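PDB 6UKC: lysozyme from Penaeus vannamei, which probably hydrolyses the beta-1,4 linkages of bacterial peptidoglycan and of chitodextrins as a C-type lysozyme of glycosyl hydrolase family 22. Local coordinates for residues D3-G8 with F40-I45; I27-C32 with R124-Y129; E95-D100 with Y111-A116. All coordinates share one frame; numbering follows the deposited sequence.

Contact 1: residues D3-G8 with F40-I45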
loop_
_atom_site.group_PDB
_atom_site.type_symbol
_atom_site.label_atom_id
_atom_site.label_comp_id
_atom_site.label_asym_id
_atom_site.label_seq_id
_atom_site.Cartn_x
_atom_site.Cartn_y
_atom_site.Cartn_z
ATOM N N ASP A 3 -9.352 6.118 18.166
ATOM C CA ASP A 3 -8.773 6.759 16.955
ATOM C C ASP A 3 -7.878 5.743 16.225
ATOM O O ASP A 3 -6.941 5.180 16.845
ATOM C CB ASP A 3 -8.025 8.016 17.327
ATOM N N ALA A 4 -8.181 5.492 14.951
ATOM C CA ALA A 4 -7.391 4.623 14.057
ATOM C C ALA A 4 -5.971 5.194 13.913
ATOM O O ALA A 4 -5.795 6.418 14.065
ATOM C CB ALA A 4 -8.095 4.503 12.734
ATOM N N LYS A 5 -4.987 4.332 13.655
ATOM C CA LYS A 5 -3.559 4.711 13.552
ATOM C C LYS A 5 -3.337 5.553 12.296
ATOM O O LYS A 5 -3.770 5.119 11.186
ATOM C CB LYS A 5 -2.696 3.457 13.474
ATOM C CG LYS A 5 -1.197 3.686 13.486
ATOM C CD LYS A 5 -0.728 4.643 14.547
ATOM C CE LYS A 5 0.780 4.601 14.724
ATOM N NZ LYS A 5 1.284 5.719 15.567
ATOM N N VAL A 6 -2.682 6.699 12.473
ATOM C CA VAL A 6 -2.148 7.562 11.382
ATOM C C VAL A 6 -0.644 7.699 11.606
ATOM O O VAL A 6 -0.220 8.365 12.544
ATOM C CB VAL A 6 -2.822 8.950 11.330
ATOM C CG1 VAL A 6 -2.335 9.743 10.120
ATOM C CG2 VAL A 6 -4.346 8.859 11.351
ATOM N N PHE A 7 0.157 7.105 10.739
ATOM C CA PHE A 7 1.632 7.148 10.892
ATOM C C PHE A 7 2.179 8.527 10.474
ATOM O O PHE A 7 1.675 9.165 9.505
ATOM C CB PHE A 7 2.267 6.037 10.059
ATOM C CG PHE A 7 2.033 4.629 10.560
ATOM C CD1 PHE A 7 2.865 4.078 11.514
ATOM C CD2 PHE A 7 0.993 3.847 10.067
ATOM C CE1 PHE A 7 2.661 2.786 11.971
ATOM C CE2 PHE A 7 0.806 2.547 10.506
ATOM C CZ PHE A 7 1.652 2.016 11.445
ATOM N N GLY A 8 3.235 8.976 11.141
ATOM C CA GLY A 8 4.208 9.891 10.502
ATOM C C GLY A 8 4.958 9.174 9.380
ATOM O O GLY A 8 5.147 7.963 9.470
ATOM N N PHE A 40 -1.030 7.988 5.137
ATOM C CA PHE A 40 -0.552 6.991 6.139
ATOM C C PHE A 40 -1.608 6.747 7.227
ATOM O O PHE A 40 -1.218 6.417 8.391
ATOM C CB PHE A 40 0.732 7.465 6.822
ATOM C CG PHE A 40 1.796 8.007 5.915
ATOM C CD1 PHE A 40 2.686 7.152 5.268
ATOM C CD2 PHE A 40 1.923 9.372 5.723
ATOM C CE1 PHE A 40 3.708 7.660 4.477
ATOM C CE2 PHE A 40 2.946 9.878 4.935
ATOM C CZ PHE A 40 3.827 9.028 4.312
ATOM N N ASN A 41 -2.883 6.882 6.857
ATOM C CA ASN A 41 -4.039 6.656 7.764
ATOM C C ASN A 41 -4.568 5.234 7.548
ATOM O O ASN A 41 -5.187 4.956 6.477
ATOM C CB ASN A 41 -5.092 7.749 7.568
ATOM C CG ASN A 41 -6.400 7.460 8.280
ATOM O OD1 ASN A 41 -6.442 6.773 9.309
ATOM N ND2 ASN A 41 -7.473 7.989 7.716
ATOM N N THR A 42 -4.360 4.374 8.544
ATOM C CA THR A 42 -4.707 2.930 8.493
ATOM C C THR A 42 -6.225 2.705 8.373
ATOM O O THR A 42 -6.605 1.585 8.020
ATOM C CB THR A 42 -4.184 2.184 9.726
ATOM O OG1 THR A 42 -4.848 2.655 10.904
ATOM C CG2 THR A 42 -2.684 2.314 9.871
ATOM N N ALA A 43 -7.058 3.700 8.707
ATOM C CA ALA A 43 -8.535 3.606 8.666
ATOM C C ALA A 43 -9.107 4.348 7.453
ATOM O O ALA A 43 -10.337 4.360 7.335
ATOM C CB ALA A 43 -9.128 4.110 9.963
ATOM N N ALA A 44 -8.269 4.883 6.556
ATOM C CA ALA A 44 -8.701 5.459 5.258
ATOM C C ALA A 44 -9.563 4.446 4.489
ATOM O O ALA A 44 -9.192 3.256 4.446
ATOM C CB ALA A 44 -7.495 5.881 4.454
ATOM N N ILE A 45 -10.703 4.896 3.958
ATOM C CA ILE A 45 -11.702 4.051 3.241
ATOM C C ILE A 45 -12.441 4.911 2.218
ATOM O O ILE A 45 -12.821 6.037 2.567
ATOM C CB ILE A 45 -12.676 3.372 4.229
ATOM C CG1 ILE A 45 -13.453 2.246 3.541
ATOM C CG2 ILE A 45 -13.606 4.378 4.920
ATOM C CD1 ILE A 45 -14.416 1.512 4.453
#

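Contact 2: residues I27-C32 with R124-Y129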
loop_
_atom_site.group_PDB
_atom_site.type_symbol
_atom_site.label_atom_id
_atom_site.label_comp_id
_atom_site.label_asym_id
_atom_site.label_seq_id
_atom_site.Cartn_x
_atom_site.Cartn_y
_atom_site.Cartn_z
ATOM N N ILE A 27 10.996 0.150 0.792
ATOM C CA ILE A 27 10.513 1.162 1.781
ATOM C C ILE A 27 10.176 2.467 1.036
ATOM O O ILE A 27 9.003 2.937 1.142
ATOM C CB ILE A 27 11.498 1.382 2.941
ATOM C CG1 ILE A 27 11.505 0.187 3.904
ATOM C CG2 ILE A 27 11.192 2.681 3.680
ATOM C CD1 ILE A 27 12.683 0.165 4.847
ATOM N N LYS A 28 11.116 3.011 0.250
ATOM C CA LYS A 28 10.875 4.340 -0.392
ATOM C C LYS A 28 9.593 4.261 -1.231
ATOM O O LYS A 28 8.818 5.252 -1.248
ATOM C CB LYS A 28 12.085 4.800 -1.209
ATOM C CG LYS A 28 12.413 3.976 -2.445
ATOM C CD LYS A 28 13.792 4.290 -2.962
ATOM C CE LYS A 28 14.033 3.826 -4.382
ATOM N NZ LYS A 28 15.443 4.115 -4.766
ATOM N N ASN A 29 9.353 3.111 -1.870
ATOM C CA ASN A 29 8.155 2.910 -2.721
ATOM C C ASN A 29 6.912 2.804 -1.825
ATOM O O ASN A 29 5.885 3.413 -2.190
ATOM C CB ASN A 29 8.335 1.739 -3.686
ATOM C CG ASN A 29 9.137 2.128 -4.914
ATOM O OD1 ASN A 29 8.722 3.004 -5.654
ATOM N ND2 ASN A 29 10.309 1.538 -5.107
ATOM N N TRP A 30 6.949 2.049 -0.720
ATOM C CA TRP A 30 5.704 1.866 0.077
ATOM C C TRP A 30 5.371 3.191 0.784
ATOM O O TRP A 30 4.172 3.585 0.804
ATOM C CB TRP A 30 5.782 0.662 1.041
ATOM C CG TRP A 30 5.759 -0.685 0.381
ATOM C CD1 TRP A 30 6.638 -1.707 0.615
ATOM C CD2 TRP A 30 4.796 -1.199 -0.571
ATOM N NE1 TRP A 30 6.314 -2.806 -0.141
ATOM C CE2 TRP A 30 5.191 -2.527 -0.883
ATOM C CE3 TRP A 30 3.656 -0.679 -1.201
ATOM C CZ2 TRP A 30 4.494 -3.326 -1.786
ATOM C CZ3 TRP A 30 2.976 -1.462 -2.112
ATOM C CH2 TRP A 30 3.381 -2.771 -2.388
ATOM N N VAL A 31 6.373 3.893 1.317
ATOM C CA VAL A 31 6.138 5.206 1.998
ATOM C C VAL A 31 5.434 6.177 1.026
ATOM O O VAL A 31 4.389 6.828 1.405
ATOM C CB VAL A 31 7.463 5.778 2.531
ATOM C CG1 VAL A 31 7.328 7.218 2.990
ATOM C CG2 VAL A 31 8.038 4.909 3.651
ATOM N N CYS A 32 5.980 6.310 -0.183
ATOM C CA CYS A 32 5.455 7.240 -1.212
ATOM C C CYS A 32 3.994 6.868 -1.525
ATOM O O CYS A 32 3.114 7.811 -1.541
ATOM C CB CYS A 32 6.297 7.225 -2.478
ATOM S SG CYS A 32 5.822 8.548 -3.615
ATOM N N ARG A 124 10.376 9.208 -9.948
ATOM C CA ARG A 124 10.876 10.209 -8.990
ATOM C C ARG A 124 12.149 9.679 -8.353
ATOM O O ARG A 124 12.430 8.466 -8.355
ATOM C CB ARG A 124 9.835 10.522 -7.913
ATOM C CG ARG A 124 8.538 11.108 -8.458
ATOM C CD ARG A 124 8.715 12.555 -8.879
ATOM N NE ARG A 124 7.574 13.150 -9.569
ATOM C CZ ARG A 124 7.460 13.287 -10.905
ATOM N NH1 ARG A 124 6.399 13.877 -11.432
ATOM N NH2 ARG A 124 8.384 12.820 -11.726
ATOM N N ASP A 125 12.906 10.605 -7.818
ATOM C CA ASP A 125 14.056 10.346 -6.936
ATOM C C ASP A 125 13.510 10.113 -5.524
ATOM O O ASP A 125 13.283 11.089 -4.768
ATOM C CB ASP A 125 14.969 11.546 -7.078
ATOM C CG ASP A 125 16.217 11.393 -6.273
ATOM O OD1 ASP A 125 16.309 10.368 -5.524
ATOM O OD2 ASP A 125 17.065 12.275 -6.423
ATOM N N LEU A 126 13.231 8.867 -5.184
ATOM C CA LEU A 126 12.561 8.564 -3.905
ATOM C C LEU A 126 13.626 8.486 -2.816
ATOM O O LEU A 126 13.236 8.338 -1.669
ATOM C CB LEU A 126 11.752 7.268 -4.027
ATOM C CG LEU A 126 10.627 7.304 -5.051
ATOM C CD1 LEU A 126 9.952 5.953 -5.190
ATOM C CD2 LEU A 126 9.596 8.363 -4.708
ATOM N N ASP A 127 14.913 8.574 -3.183
ATOM C CA ASP A 127 16.017 8.753 -2.204
ATOM C C ASP A 127 15.993 10.197 -1.697
ATOM O O ASP A 127 15.985 10.383 -0.463
ATOM C CB ASP A 127 17.329 8.240 -2.780
ATOM C CG ASP A 127 17.336 6.720 -2.804
ATOM O OD1 ASP A 127 17.060 6.105 -1.743
ATOM O OD2 ASP A 127 17.542 6.166 -3.885
ATOM N N GLN A 128 15.866 11.179 -2.590
ATOM C CA GLN A 128 15.583 12.582 -2.177
ATOM C C GLN A 128 14.313 12.629 -1.303
ATOM O O GLN A 128 14.370 13.186 -0.183
ATOM C CB GLN A 128 15.445 13.501 -3.390
ATOM C CG GLN A 128 15.233 14.949 -2.967
ATOM C CD GLN A 128 16.385 15.559 -2.191
ATOM O OE1 GLN A 128 17.556 15.259 -2.381
ATOM N NE2 GLN A 128 16.060 16.510 -1.346
ATOM N N TYR A 129 13.212 12.052 -1.783
ATOM C CA TYR A 129 11.898 12.034 -1.084
ATOM C C TYR A 129 12.071 11.503 0.353
ATOM O O TYR A 129 11.466 12.093 1.299
ATOM C CB TYR A 129 10.883 11.252 -1.932
ATOM C CG TYR A 129 9.614 10.879 -1.224
ATOM C CD1 TYR A 129 8.566 11.782 -1.119
ATOM C CD2 TYR A 129 9.454 9.620 -0.661
ATOM C CE1 TYR A 129 7.388 11.453 -0.461
ATOM C CE2 TYR A 129 8.286 9.283 0.016
ATOM C CZ TYR A 129 7.257 10.205 0.122
ATOM O OH TYR A 129 6.105 9.902 0.776
HETATM O O HOH W 1 14.574 6.527 -6.337
#

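Contact 3: residues E95-D100 with Y111-A116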
loop_
_atom_site.group_PDB
_atom_site.type_symbol
_atom_site.label_atom_id
_atom_site.label_comp_id
_atom_site.label_asym_id
_atom_site.label_seq_id
_atom_site.Cartn_x
_atom_site.Cartn_y
_atom_site.Cartn_z
ATOM N N GLU A 95 2.156 -6.676 -1.184
ATOM C CA GLU A 95 3.255 -7.419 -1.862
ATOM C C GLU A 95 2.687 -8.415 -2.874
ATOM O O GLU A 95 3.373 -8.670 -3.884
ATOM C CB GLU A 95 4.109 -8.154 -0.840
ATOM C CG GLU A 95 4.941 -7.188 -0.023
ATOM C CD GLU A 95 5.799 -7.831 1.047
ATOM O OE1 GLU A 95 6.818 -7.240 1.414
ATOM O OE2 GLU A 95 5.422 -8.911 1.513
ATOM N N THR A 96 1.533 -9.024 -2.579
ATOM C CA THR A 96 0.804 -9.906 -3.532
ATOM C C THR A 96 0.287 -9.093 -4.730
ATOM O O THR A 96 0.357 -9.611 -5.887
ATOM C CB THR A 96 -0.366 -10.615 -2.843
ATOM O OG1 THR A 96 0.244 -11.413 -1.840
ATOM C CG2 THR A 96 -1.200 -11.474 -3.772
ATOM N N ILE A 97 -0.281 -7.904 -4.472
ATOM C CA ILE A 97 -0.754 -7.006 -5.572
ATOM C C ILE A 97 0.451 -6.661 -6.463
ATOM O O ILE A 97 0.343 -6.831 -7.696
ATOM C CB ILE A 97 -1.460 -5.760 -5.014
ATOM C CG1 ILE A 97 -2.779 -6.144 -4.332
ATOM C CG2 ILE A 97 -1.660 -4.697 -6.096
ATOM C CD1 ILE A 97 -3.400 -5.033 -3.553
ATOM N N ARG A 98 1.564 -6.237 -5.865
ATOM C CA ARG A 98 2.844 -5.972 -6.573
ATOM C C ARG A 98 3.316 -7.237 -7.310
ATOM O O ARG A 98 3.683 -7.126 -8.478
ATOM C CB ARG A 98 3.944 -5.514 -5.608
ATOM C CG ARG A 98 5.123 -4.862 -6.323
ATOM C CD ARG A 98 6.330 -4.610 -5.427
ATOM N NE ARG A 98 6.718 -5.830 -4.751
ATOM C CZ ARG A 98 7.163 -5.915 -3.506
ATOM N NH1 ARG A 98 7.295 -4.825 -2.765
ATOM N NH2 ARG A 98 7.457 -7.105 -2.995
ATOM N N ARG A 99 3.303 -8.401 -6.662
ATOM C CA ARG A 99 3.778 -9.665 -7.286
ATOM C C ARG A 99 2.913 -9.956 -8.519
ATOM O O ARG A 99 3.503 -10.143 -9.611
ATOM C CB ARG A 99 3.807 -10.829 -6.291
ATOM C CG ARG A 99 4.431 -12.100 -6.858
ATOM C CD ARG A 99 4.531 -13.250 -5.880
ATOM N NE ARG A 99 3.529 -13.190 -4.815
ATOM C CZ ARG A 99 3.706 -12.658 -3.593
ATOM N NH1 ARG A 99 4.864 -12.136 -3.223
ATOM N NH2 ARG A 99 2.716 -12.666 -2.720
ATOM N N ASP A 100 1.584 -9.952 -8.390
ATOM C CA ASP A 100 0.698 -10.342 -9.527
ATOM C C ASP A 100 0.797 -9.328 -10.676
ATOM O O ASP A 100 0.903 -9.755 -11.865
ATOM C CB ASP A 100 -0.751 -10.500 -9.061
ATOM C CG ASP A 100 -0.936 -11.740 -8.195
ATOM O OD1 ASP A 100 0.082 -12.380 -7.835
ATOM O OD2 ASP A 100 -2.103 -12.066 -7.890
ATOM N N TYR A 111 4.344 -1.873 -8.986
ATOM C CA TYR A 111 3.662 -0.794 -8.223
ATOM C C TYR A 111 2.660 -0.035 -9.100
ATOM O O TYR A 111 1.912 0.772 -8.533
ATOM C CB TYR A 111 4.678 0.157 -7.608
ATOM C CG TYR A 111 5.605 -0.478 -6.609
ATOM C CD1 TYR A 111 5.169 -0.828 -5.341
ATOM C CD2 TYR A 111 6.946 -0.653 -6.897
ATOM C CE1 TYR A 111 6.027 -1.377 -4.399
ATOM C CE2 TYR A 111 7.815 -1.204 -5.966
ATOM C CZ TYR A 111 7.358 -1.565 -4.710
ATOM O OH TYR A 111 8.235 -2.082 -3.787
ATOM N N SER A 112 2.626 -0.295 -10.411
ATOM C CA SER A 112 1.754 0.421 -11.378
ATOM C C SER A 112 0.275 0.085 -11.128
ATOM O O SER A 112 -0.569 0.756 -11.723
ATOM C CB SER A 112 2.175 0.180 -12.806
ATOM O OG SER A 112 1.864 -1.133 -13.235
ATOM N N ALA A 113 -0.031 -0.846 -10.211
ATOM C CA ALA A 113 -1.401 -1.183 -9.744
ATOM C C ALA A 113 -1.993 -0.030 -8.920
ATOM O O ALA A 113 -3.233 0.001 -8.759
ATOM C CB ALA A 113 -1.387 -2.457 -8.940
ATOM N N TRP A 114 -1.154 0.895 -8.442
ATOM C CA TRP A 114 -1.576 2.055 -7.607
ATOM C C TRP A 114 -1.622 3.344 -8.435
ATOM O O TRP A 114 -0.582 3.711 -9.023
ATOM C CB TRP A 114 -0.639 2.216 -6.410
ATOM C CG TRP A 114 -0.934 1.256 -5.304
ATOM C CD1 TRP A 114 -1.803 1.454 -4.269
ATOM C CD2 TRP A 114 -0.364 -0.048 -5.116
ATOM N NE1 TRP A 114 -1.816 0.357 -3.458
ATOM C CE2 TRP A 114 -0.930 -0.570 -3.938
ATOM C CE3 TRP A 114 0.588 -0.810 -5.797
ATOM C CZ2 TRP A 114 -0.595 -1.830 -3.450
ATOM C CZ3 TRP A 114 0.918 -2.051 -5.313
ATOM C CH2 TRP A 114 0.337 -2.550 -4.151
ATOM N N VAL A 115 -2.774 4.026 -8.404
ATOM C CA VAL A 115 -2.993 5.344 -9.060
ATOM C C VAL A 115 -1.973 6.333 -8.480
ATOM O O VAL A 115 -1.326 7.022 -9.275
ATOM C CB VAL A 115 -4.455 5.810 -8.918
ATOM C CG1 VAL A 115 -4.713 7.130 -9.621
ATOM C CG2 VAL A 115 -5.423 4.764 -9.450
ATOM N N ALA A 116 -1.755 6.351 -7.159
ATOM C CA ALA A 116 -0.797 7.291 -6.519
ATOM C C ALA A 116 0.623 7.022 -7.029
ATOM O O ALA A 116 1.406 7.997 -7.165
ATOM C CB ALA A 116 -0.855 7.209 -5.007
#

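Contact 1: residues D3-G8 with F40-I45
Lys5 O is gripped twice by a single residue. Thr42 N meets it almost head-on at 2.8 Å (C=O...N 170°), and Thr42 OG1 donates to it at 2.7 Å from the side, in the carbonyl plane where a lone pair lies. The hydroxyl gets there because OG1 sits between the backbone N and the carbonyl carbon (chi1 65°). The same rotation sends Thr42 CG2 to the Phe7 ring, 3.6 Å from Phe7 CE2, the two side chains crossing at about a right angle. Lys5 CG lies over one face of that ring, near its rim, and the lysine's amino end runs off to a salt bridge with Glu11. Two residues along, Phe7 N donates to Phe40 O at 2.8 Å, tilted 28° from the carbonyl plane, while Val6 CA brings a C-H to the same oxygen at 3.3 Å. The chains run nearly antiparallel, with one beta bridge between Val6 and Asn41. Val6 CG2 rests on Asn41 OD1, 3.6 Å away; that oxygen also accepts from Ala43 N, closing an Asx turn within the type I turn 41-44. Phe40 packs inward against helix 24-38. The paired bonds on Lys5 O and the single one from Phe7 N to Phe40 O thus satisfy backbone polar groups between two irregular segments, pinning segment 3-8, just ahead of helix 9-20, to the loop that leads into strand 45-47.

Contact 2: residues I27-C32 with R124-Y129
One face of the Tyr129 ring carries the Cys32 sulfur: SG stands 4.5 Å from the ring centroid and 16° off the normal, a Cys sulfur-aromatic contact. Val31 CG1 meets the ring obliquely, 3.7 Å from Tyr129 CE2, and Cys32 CB lies 3.8 Å from that same carbon. With chi1 at 167°, which puts CG opposite the backbone N, the tyrosine ring extends toward helix 24-38, where its hydroxyl finds Glu35 as hydrogen-bond partner. Lys9 adds a cation-pi contact to the ring. A second flat group, the Asp127 carboxylate, takes Lys28 NZ on OD2 at 3.1 Å from above its plane, 43° out of it, in a salt bridge. Beyond CG the lysine chain is extended and passes across Leu126 at about a right angle, with Lys28 CG 3.7 Å from Leu126 CB. Its ammonium group also donates to a water at 3.0 Å, and Leu126 N donates to this water at 2.9 Å, so the solvent molecule joins the lysine to the first turn of helix 126-134. Asp125 is the N-cap of that helix, its OD1 accepting a straight bond from Gln128 N and a weak one from Asp127 N. The two methyls of Leu126 divide, CD1 lying against OD1 of Asn29, whose amide nitrogen bonds to Asp25 O, and CD2 packing on Cys32 SG, 3.9 Å away. Cys32 is further tied to Cys121 by a disulfide. Helix 24-38 is therefore fastened to the start of helix 126-134 by an inner layer of leucine, cystine sulfur and tyrosine and an outer ion pair, with a water satisfying Leu126 N where the helix begins.

Contact 3: residues E95-D100 with Y111-A116
Residues 95-100 form regular helix within helix 88-105, whereas 111-113 make a turn with helical torsions but without the regular bonds; Trp114 N to Tyr111 O, 3.1 Å, ties it just before helix 115-121, with Trp114 as N-cap. The backbones come closest at Arg98 and Tyr111, their CA atoms 5.5 Å apart. The two side chains run alongside each other in the same direction. Arg98 CD sits over one face of the tyrosine ring, 3.6 Å from its centroid, in a CH-pi contact. The arginine chain bends at chi3 (53°), which brings NH1 back to Tyr111 OH in a weak hydrogen bond of 3.1 Å; the guanidinium and ring planes stand 80° apart. Ile97 meets Ala113 and Trp114: its CG2 branch touches both Ala113 CB, at 3.6 Å, and Trp114 CH2, at 3.5 Å. The far side of the indole is fixed by a bond from Trp114 NE1 to Phe58 O. Both Tyr111 and Trp114 meet Trp30 of helix 24-38 edge-to-face, consistent with the hydrophobic box of tryptophans and neighbouring aromatics in the alpha domain of C-type lysozymes.

Overall arrangement
From the N terminus, contact 1 closes the first loop, folding helices 9-20 and 24-38 between the starting segment and the approach to strand 45-47. Contact 2 opens inside that loop, on helix 24-38, and closes only near the C terminus, so the two cross. Contact 3 is nested within the long span of contact 2, bringing helix 88-105 onto the turn before helix 115-121, and follows contact 1 in series on the opposite side of the chain's centre. Helix 24-38 is the shared neighbour: Phe40 of contact 1 packs on Val31, contact 2 lies on the helix itself, and Trp30 reaches Arg98, Tyr111 and Trp114 of contact 3.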